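Local coordinates for protein putative oxidoreductase (Klebsiella pneumoniae subsp. pneumoniae MGH 78578, PDB 3E82) that is probably an NAD-dependent oxidoreductase of the Gfo/Idh/MocA family, with a substrate that has not been established, at residues S197-I202 / H216-Y221; N212-V217 / H229-V234; S238-V243 / A253-Q258. One frame throughout, in Å; residues are numbered along the deposited sequence.

Contact 1: S197-I202 / H216-Y221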
# COMPACT_ATOMS: atom_id res chain seq x y z
N SER B 197 8.60 -11.24 -9.07
CA SER B 197 7.43 -10.93 -9.89
C SER B 197 6.94 -9.52 -9.61
O SER B 197 7.28 -8.92 -8.59
CB SER B 197 6.31 -11.94 -9.62
OG SER B 197 5.75 -11.75 -8.33
N VAL B 198 6.14 -8.99 -10.53
CA VAL B 198 5.63 -7.63 -10.40
C VAL B 198 4.12 -7.62 -10.58
O VAL B 198 3.59 -8.25 -11.50
CB VAL B 198 6.26 -6.70 -11.47
CG1 VAL B 198 5.66 -5.31 -11.39
CG2 VAL B 198 7.77 -6.62 -11.28
N GLN B 199 3.43 -6.93 -9.69
CA GLN B 199 1.99 -6.84 -9.77
C GLN B 199 1.64 -5.36 -9.84
O GLN B 199 2.19 -4.54 -9.11
CB GLN B 199 1.36 -7.51 -8.54
CG GLN B 199 -0.14 -7.72 -8.62
CD GLN B 199 -0.91 -6.48 -8.22
OE1 GLN B 199 -0.57 -5.83 -7.24
NE2 GLN B 199 -1.97 -6.16 -8.98
N GLY B 200 0.74 -5.00 -10.75
CA GLY B 200 0.39 -3.60 -10.88
C GLY B 200 -1.08 -3.26 -10.98
O GLY B 200 -1.88 -4.03 -11.50
N ASN B 201 -1.42 -2.08 -10.48
CA ASN B 201 -2.79 -1.57 -10.52
C ASN B 201 -2.62 -0.09 -10.84
O ASN B 201 -2.17 0.69 -9.99
CB ASN B 201 -3.46 -1.76 -9.16
CG ASN B 201 -4.97 -1.62 -9.23
OD1 ASN B 201 -5.50 -0.80 -9.98
ND2 ASN B 201 -5.66 -2.41 -8.43
N ILE B 202 -2.96 0.29 -12.07
CA ILE B 202 -2.82 1.68 -12.53
C ILE B 202 -4.18 2.25 -12.95
O ILE B 202 -4.95 1.59 -13.65
CB ILE B 202 -1.81 1.74 -13.73
CG1 ILE B 202 -0.47 1.14 -13.31
CG2 ILE B 202 -1.59 3.18 -14.17
CD1 ILE B 202 0.55 1.05 -14.43
N HIS B 216 -0.31 1.88 -8.14
CA HIS B 216 0.01 1.09 -6.97
C HIS B 216 0.64 -0.19 -7.48
O HIS B 216 -0.03 -1.06 -8.03
CB HIS B 216 -1.28 0.80 -6.21
CG HIS B 216 -1.04 0.29 -4.83
ND1 HIS B 216 -1.22 -1.02 -4.48
CD2 HIS B 216 -0.55 0.91 -3.73
CE1 HIS B 216 -0.85 -1.20 -3.23
NE2 HIS B 216 -0.44 -0.04 -2.75
N VAL B 217 1.96 -0.29 -7.29
CA VAL B 217 2.72 -1.43 -7.78
C VAL B 217 3.45 -2.19 -6.68
O VAL B 217 4.09 -1.58 -5.82
CB VAL B 217 3.76 -0.96 -8.81
CG1 VAL B 217 4.62 -2.13 -9.28
CG2 VAL B 217 3.04 -0.29 -9.98
N VAL B 218 3.36 -3.51 -6.73
CA VAL B 218 4.01 -4.36 -5.74
C VAL B 218 5.07 -5.25 -6.36
O VAL B 218 4.80 -5.96 -7.33
CB VAL B 218 2.99 -5.28 -5.02
CG1 VAL B 218 3.70 -6.14 -3.99
CG2 VAL B 218 1.92 -4.43 -4.33
N LEU B 219 6.27 -5.19 -5.81
CA LEU B 219 7.38 -6.01 -6.27
C LEU B 219 7.54 -7.17 -5.27
O LEU B 219 7.82 -6.94 -4.10
CB LEU B 219 8.67 -5.18 -6.34
CG LEU B 219 8.95 -4.44 -7.66
CD1 LEU B 219 7.76 -3.61 -8.07
CD2 LEU B 219 10.18 -3.58 -7.50
N ASN B 220 7.34 -8.40 -5.75
CA ASN B 220 7.46 -9.58 -4.88
C ASN B 220 8.86 -10.19 -4.85
O ASN B 220 9.42 -10.55 -5.89
CB ASN B 220 6.46 -10.67 -5.31
CG ASN B 220 5.01 -10.22 -5.23
OD1 ASN B 220 4.52 -9.83 -4.16
ND2 ASN B 220 4.32 -10.28 -6.37
N TYR B 221 9.42 -10.28 -3.64
CA TYR B 221 10.73 -10.88 -3.42
C TYR B 221 10.48 -12.16 -2.62
O TYR B 221 9.43 -12.31 -2.00
CB TYR B 221 11.64 -9.92 -2.64
CG TYR B 221 12.14 -8.76 -3.46
CD1 TYR B 221 13.36 -8.84 -4.16
CD2 TYR B 221 11.39 -7.59 -3.58
CE1 TYR B 221 13.81 -7.77 -4.95
CE2 TYR B 221 11.83 -6.52 -4.37
CZ TYR B 221 13.05 -6.62 -5.05
OH TYR B 221 13.49 -5.57 -5.82
O HOH W 1 -1.23 -3.37 -7.08
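The side-chain amide of N220 points its ND2 at S197 OG, 2.8 Å away; the hydroxyl oxygen lies almost in the amide plane, and the bond is fairly straight (158° at the hydrogen). S197 meets it because chi1 of 70° sets OG between its own backbone N and carbonyl carbon. Further along the same face, the amide of Q199 passes V218, with OE1 4.1 Å from V218 CG2. The bend at chi2 (-83°) turns this amide toward the H216 end of the pair, where a water bridges the strands, donating to Q199 OE1 at 2.6 Å and to H216 O at 2.8 Å. N201 and H216 start as neighbours at their CB atoms, but the amide and the imidazole end turned away from each other's strand, toward the second subunit.

On the reverse face the contact is apolar: V198 CG1 meets V217 CG1 at 4.0 Å, and L219 CD1 approaches V198 CG1 as well, while G200 faces V217 with no side chain of its own. Between the faces runs an antiparallel backbone pairing, closely matched at Q199 and V218 (Q199 N to V218 O 2.9 Å, V218 N to Q199 O 2.8 Å) and weak from S197 N to N220 O.

The polar face lies against the second subunit: N201 bonds K225 and N220 of that subunit, and H216 meets its H216. Helices 320-339 and 176-192 pack under V198 and V217 through A332, A333 and W177, with strand 225-231 alongside strand 214-220.

Contact 2: N212-V217 / H229-V234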
# COMPACT_ATOMS: atom_id res chain seq x y z
N ASN B 212 -3.26 8.20 -16.39
CA ASN B 212 -3.23 7.60 -15.06
C ASN B 212 -2.64 8.57 -14.05
O ASN B 212 -1.63 9.23 -14.32
CB ASN B 212 -2.46 6.26 -15.07
CG ASN B 212 -0.93 6.41 -15.16
OD1 ASN B 212 -0.27 6.77 -14.19
ND2 ASN B 212 -0.37 6.12 -16.34
N ASP B 213 -3.29 8.68 -12.89
CA ASP B 213 -2.83 9.56 -11.82
C ASP B 213 -2.78 8.81 -10.49
O ASP B 213 -2.68 9.41 -9.42
CB ASP B 213 -3.76 10.78 -11.68
CG ASP B 213 -5.23 10.38 -11.60
OD1 ASP B 213 -5.53 9.26 -11.15
OD2 ASP B 213 -6.08 11.21 -11.96
N TRP B 214 -2.87 7.49 -10.57
CA TRP B 214 -2.83 6.64 -9.39
C TRP B 214 -2.15 5.35 -9.83
O TRP B 214 -2.62 4.67 -10.74
CB TRP B 214 -4.24 6.33 -8.89
CG TRP B 214 -4.31 5.60 -7.57
CD1 TRP B 214 -4.44 6.16 -6.32
CD2 TRP B 214 -4.36 4.18 -7.38
NE1 TRP B 214 -4.58 5.18 -5.38
CE2 TRP B 214 -4.54 3.95 -5.99
CE3 TRP B 214 -4.28 3.08 -8.24
CZ2 TRP B 214 -4.63 2.67 -5.45
CZ3 TRP B 214 -4.37 1.80 -7.71
CH2 TRP B 214 -4.55 1.61 -6.32
N ALA B 215 -1.03 5.03 -9.19
CA ALA B 215 -0.31 3.81 -9.54
C ALA B 215 0.11 3.13 -8.26
O ALA B 215 0.79 3.71 -7.41
CB ALA B 215 0.90 4.15 -10.39
N HIS B 216 -0.31 1.88 -8.14
CA HIS B 216 0.01 1.09 -6.97
C HIS B 216 0.64 -0.19 -7.48
O HIS B 216 -0.03 -1.06 -8.03
CB HIS B 216 -1.28 0.80 -6.21
CG HIS B 216 -1.04 0.29 -4.83
ND1 HIS B 216 -1.22 -1.02 -4.48
CD2 HIS B 216 -0.55 0.91 -3.73
CE1 HIS B 216 -0.85 -1.20 -3.23
NE2 HIS B 216 -0.44 -0.04 -2.75
N VAL B 217 1.96 -0.29 -7.29
CA VAL B 217 2.72 -1.43 -7.78
C VAL B 217 3.45 -2.19 -6.68
O VAL B 217 4.09 -1.58 -5.82
CB VAL B 217 3.76 -0.96 -8.81
CG1 VAL B 217 4.62 -2.13 -9.28
CG2 VAL B 217 3.04 -0.29 -9.98
N HIS B 229 4.12 3.49 -4.66
CA HIS B 229 2.83 4.15 -4.85
C HIS B 229 2.94 5.60 -5.32
O HIS B 229 3.67 6.40 -4.74
CB HIS B 229 2.04 4.10 -3.54
CG HIS B 229 0.62 4.58 -3.66
ND1 HIS B 229 -0.41 3.74 -4.03
CD2 HIS B 229 0.08 5.81 -3.52
CE1 HIS B 229 -1.53 4.45 -4.11
NE2 HIS B 229 -1.25 5.70 -3.81
N CYS B 230 2.19 5.91 -6.37
CA CYS B 230 2.15 7.25 -6.96
C CYS B 230 0.70 7.74 -7.02
O CYS B 230 -0.20 6.98 -7.38
CB CYS B 230 2.69 7.22 -8.40
SG CYS B 230 4.40 6.72 -8.55
N SER B 231 0.47 9.01 -6.67
CA SER B 231 -0.88 9.57 -6.75
C SER B 231 -0.87 11.09 -6.82
O SER B 231 -0.06 11.74 -6.18
CB SER B 231 -1.73 9.15 -5.54
OG SER B 231 -3.01 9.76 -5.62
N MSE B 232 -1.79 11.65 -7.60
CA MSE B 232 -1.90 13.10 -7.74
C MSE B 232 -2.97 13.66 -6.79
O MSE B 232 -3.24 14.86 -6.78
CB MSE B 232 -2.26 13.47 -9.18
CG MSE B 232 -1.19 13.10 -10.19
SE MSE B 232 0.43 14.08 -9.85
CE MSE B 232 0.38 15.28 -11.37
N LEU B 233 -3.58 12.79 -5.99
CA LEU B 233 -4.60 13.24 -5.06
C LEU B 233 -4.38 12.84 -3.61
O LEU B 233 -5.09 12.01 -3.07
CB LEU B 233 -5.98 12.75 -5.49
CG LEU B 233 -6.75 13.67 -6.43
CD1 LEU B 233 -8.18 13.18 -6.52
CD2 LEU B 233 -6.73 15.11 -5.91
N VAL B 234 -3.38 13.46 -3.00
CA VAL B 234 -3.07 13.19 -1.60
C VAL B 234 -2.87 14.54 -0.91
O VAL B 234 -1.79 15.12 -0.98
CB VAL B 234 -1.78 12.35 -1.46
CG1 VAL B 234 -1.46 12.12 0.01
CG2 VAL B 234 -1.95 11.01 -2.17
O HOH W 2 -5.35 9.74 -8.23
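The imidazole of H229 stands edge-on to the indole of W214, a T-shaped pair with centroids of the W214 five-membered ring and the H229 ring 4.8 Å apart and planes at 86°. The atom that does the touching is H229 CE1, which sits above the indole plane but displaced toward the rim, 3.4 Å from W214 NE1. Both side chains leave the same face of the sheet, and first torsions that set CG anti to the backbone N (chi1 -172° in H229, similar in W214) turn each ring toward the other strand. H216 completes the group: its ring and that of H229 meet rim to rim, planes at 65°, neither lying over the other, although the exact spacing of these two rings is doubtful in the model. One face of the H229 imidazole is approached by the backbone carbonyl of A215, with O 3.6 Å from ND1.

This aromatic cluster sits on the antiparallel hairpin of strands 214-220 and 225-231, where A215 N donates to C230 O at 2.8 Å and C230 N donates back to A215 O. Behind the rings, on the reverse face, A215 CB touches C230 CB at 4.1 Å, and C230 goes on to L176 and L184 of helix 176-192. H154 lies beside H229, and H150 of the second subunit meets both W214 and H229.

At the start of strand 214-220, D213 and W214 both face A203 of strand 197-203, a classic beta bulge. D213 O accepts from the backbone N of M232, a selenomethionine whose CG rests 3.8 Å from D213 CB, while the D213 carboxylate forms a salt bridge with R206 and accepts from L205 N. S231 OG closes an ST turn, accepting from L233 N at 3.1 Å.

Contact 3: S238-V243 / A253-Q258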
# COMPACT_ATOMS: atom_id res chain seq x y z
N SER B 238 0.47 10.86 3.92
CA SER B 238 1.39 9.82 3.47
C SER B 238 2.85 10.14 3.79
O SER B 238 3.20 11.29 4.06
CB SER B 238 1.23 9.56 1.98
OG SER B 238 1.48 10.74 1.24
N SER B 239 3.69 9.12 3.76
CA SER B 239 5.11 9.28 4.04
C SER B 239 5.93 8.87 2.82
O SER B 239 5.57 7.94 2.10
CB SER B 239 5.54 8.40 5.22
OG SER B 239 4.77 8.69 6.37
N ARG B 240 7.03 9.59 2.60
CA ARG B 240 7.92 9.34 1.49
C ARG B 240 8.36 7.88 1.48
O ARG B 240 8.36 7.23 0.44
CB ARG B 240 9.16 10.23 1.60
CG ARG B 240 10.22 9.95 0.53
CD ARG B 240 9.70 10.24 -0.87
NE ARG B 240 10.68 9.88 -1.88
CZ ARG B 240 10.85 8.65 -2.36
NH1 ARG B 240 10.09 7.65 -1.92
NH2 ARG B 240 11.80 8.41 -3.26
N PHE B 241 8.75 7.39 2.66
CA PHE B 241 9.21 6.02 2.85
C PHE B 241 8.63 5.47 4.15
O PHE B 241 8.52 6.18 5.15
CB PHE B 241 10.73 5.94 2.97
CG PHE B 241 11.47 6.08 1.66
CD1 PHE B 241 11.46 5.05 0.72
CD2 PHE B 241 12.22 7.22 1.40
CE1 PHE B 241 12.19 5.16 -0.47
CE2 PHE B 241 12.96 7.35 0.21
CZ PHE B 241 12.94 6.31 -0.73
N THR B 242 8.29 4.18 4.13
CA THR B 242 7.78 3.47 5.29
C THR B 242 8.41 2.08 5.16
O THR B 242 8.16 1.38 4.19
CB THR B 242 6.24 3.33 5.27
OG1 THR B 242 5.64 4.63 5.38
CG2 THR B 242 5.78 2.46 6.44
N VAL B 243 9.23 1.70 6.13
CA VAL B 243 9.90 0.40 6.08
C VAL B 243 9.76 -0.36 7.39
O VAL B 243 10.09 0.17 8.45
CB VAL B 243 11.40 0.55 5.76
CG1 VAL B 243 12.05 -0.82 5.59
CG2 VAL B 243 11.57 1.39 4.50
N ALA B 253 9.03 11.02 6.60
CA ALA B 253 7.85 11.76 6.20
C ALA B 253 7.97 12.55 4.91
O ALA B 253 7.21 12.33 3.96
CB ALA B 253 7.44 12.69 7.34
N ARG B 254 8.93 13.47 4.88
CA ARG B 254 9.14 14.38 3.76
C ARG B 254 10.15 13.92 2.70
O ARG B 254 11.05 13.14 2.98
CB ARG B 254 9.55 15.75 4.32
CG ARG B 254 9.53 16.90 3.32
CD ARG B 254 9.99 18.21 3.98
NE ARG B 254 11.30 18.05 4.61
CZ ARG B 254 11.91 18.97 5.35
NH1 ARG B 254 11.33 20.14 5.57
NH2 ARG B 254 13.09 18.70 5.88
N ALA B 255 9.99 14.42 1.48
CA ALA B 255 10.88 14.06 0.38
C ALA B 255 12.10 14.96 0.31
O ALA B 255 12.12 16.06 0.86
CB ALA B 255 10.13 14.11 -0.94
N ASP B 256 13.13 14.48 -0.38
CA ASP B 256 14.37 15.23 -0.60
C ASP B 256 13.98 16.58 -1.22
O ASP B 256 13.01 16.65 -1.97
CB ASP B 256 15.27 14.42 -1.54
CG ASP B 256 16.46 15.21 -2.04
OD1 ASP B 256 17.56 15.10 -1.45
OD2 ASP B 256 16.28 15.96 -3.02
N GLN B 257 14.73 17.64 -0.93
CA GLN B 257 14.42 18.97 -1.46
C GLN B 257 15.33 19.50 -2.56
O GLN B 257 15.24 20.68 -2.92
CB GLN B 257 14.40 20.01 -0.32
CG GLN B 257 15.78 20.26 0.30
CD GLN B 257 15.91 21.63 0.99
OE1 GLN B 257 16.81 21.82 1.82
NE2 GLN B 257 15.03 22.57 0.64
N GLN B 258 16.21 18.66 -3.11
CA GLN B 258 17.11 19.14 -4.15
C GLN B 258 16.37 19.70 -5.35
O GLN B 258 16.73 20.76 -5.87
CB GLN B 258 18.05 18.03 -4.63
CG GLN B 258 19.03 17.58 -3.58
CD GLN B 258 19.88 16.43 -4.06
OE1 GLN B 258 20.68 16.58 -4.99
NE2 GLN B 258 19.70 15.27 -3.45
O HOH W 3 12.36 12.32 -2.88
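R240 N donates to A253 O at 3.1 Å (155° at the hydrogen), the one backbone bond between segments 238-243 and 253-258, and it comes in 47° out of the carbonyl plane instead of along a lone pair. Beyond this bond R240 carries the contact. Its CB lies 3.7 Å from R254 O, and its CD packs 3.9 Å from A255 CB, so the aliphatic part of the arginine runs alongside the loop. The chain bends at chi2 (64°), and the guanidinium lies face to face with the phenyl ring of its neighbour F241: F241 CE2 stands 3.5 Å above the centre of the guanidinium plane, while R240 NH1 lies over the ring, offset toward its rim. With one face of the guanidinium against the ring, its N-H groups are used around the periphery. R240 NE donates to a water at 3.1 Å, which lies in the guanidinium plane and also takes a weak bond from D256 N; NH1 goes to S153 and NH2 to Q187. These bonds would fix the rotation of a largely buried charged group. R254 heads the other way, to the surface, where it forms salt bridges with D276 and D277.

Further on, the carboxylate of D256 grips Q258 twice. OD2 receives Q258 N at 2.7 Å, from above the carboxylate plane, and OD1 takes Q258 NE2 at 2.9 Å on its syn side but tilted out of the carboxylate plane. The first of these bonds makes an Asx turn, leading into helix 258-263. At the opposite end, R240 and F241 both face K252, a classic beta bulge where strand 241-245 begins beside strand 248-252 in the sheet of the C-terminal alpha/beta domain.

In the fold
Contacts 1 and 2 are buried and adjoin: both use strand 214-220, sharing H216 and V217, and each pairs it with one of its two neighbours in the mixed sheet. Both also touch the second subunit, so the polar and aromatic face they build together belongs to the dimer contact. Their chemistry differs, amides, a hydroxyl and valines in contact 1 giving way to a cluster of aromatic rings in contact 2. Contact 3, its centre about 15 Å from that of contact 2, lies at the surface further across the same sheet, away from the other chain. There a single backbone bond and one arginine join a strand start to a loop.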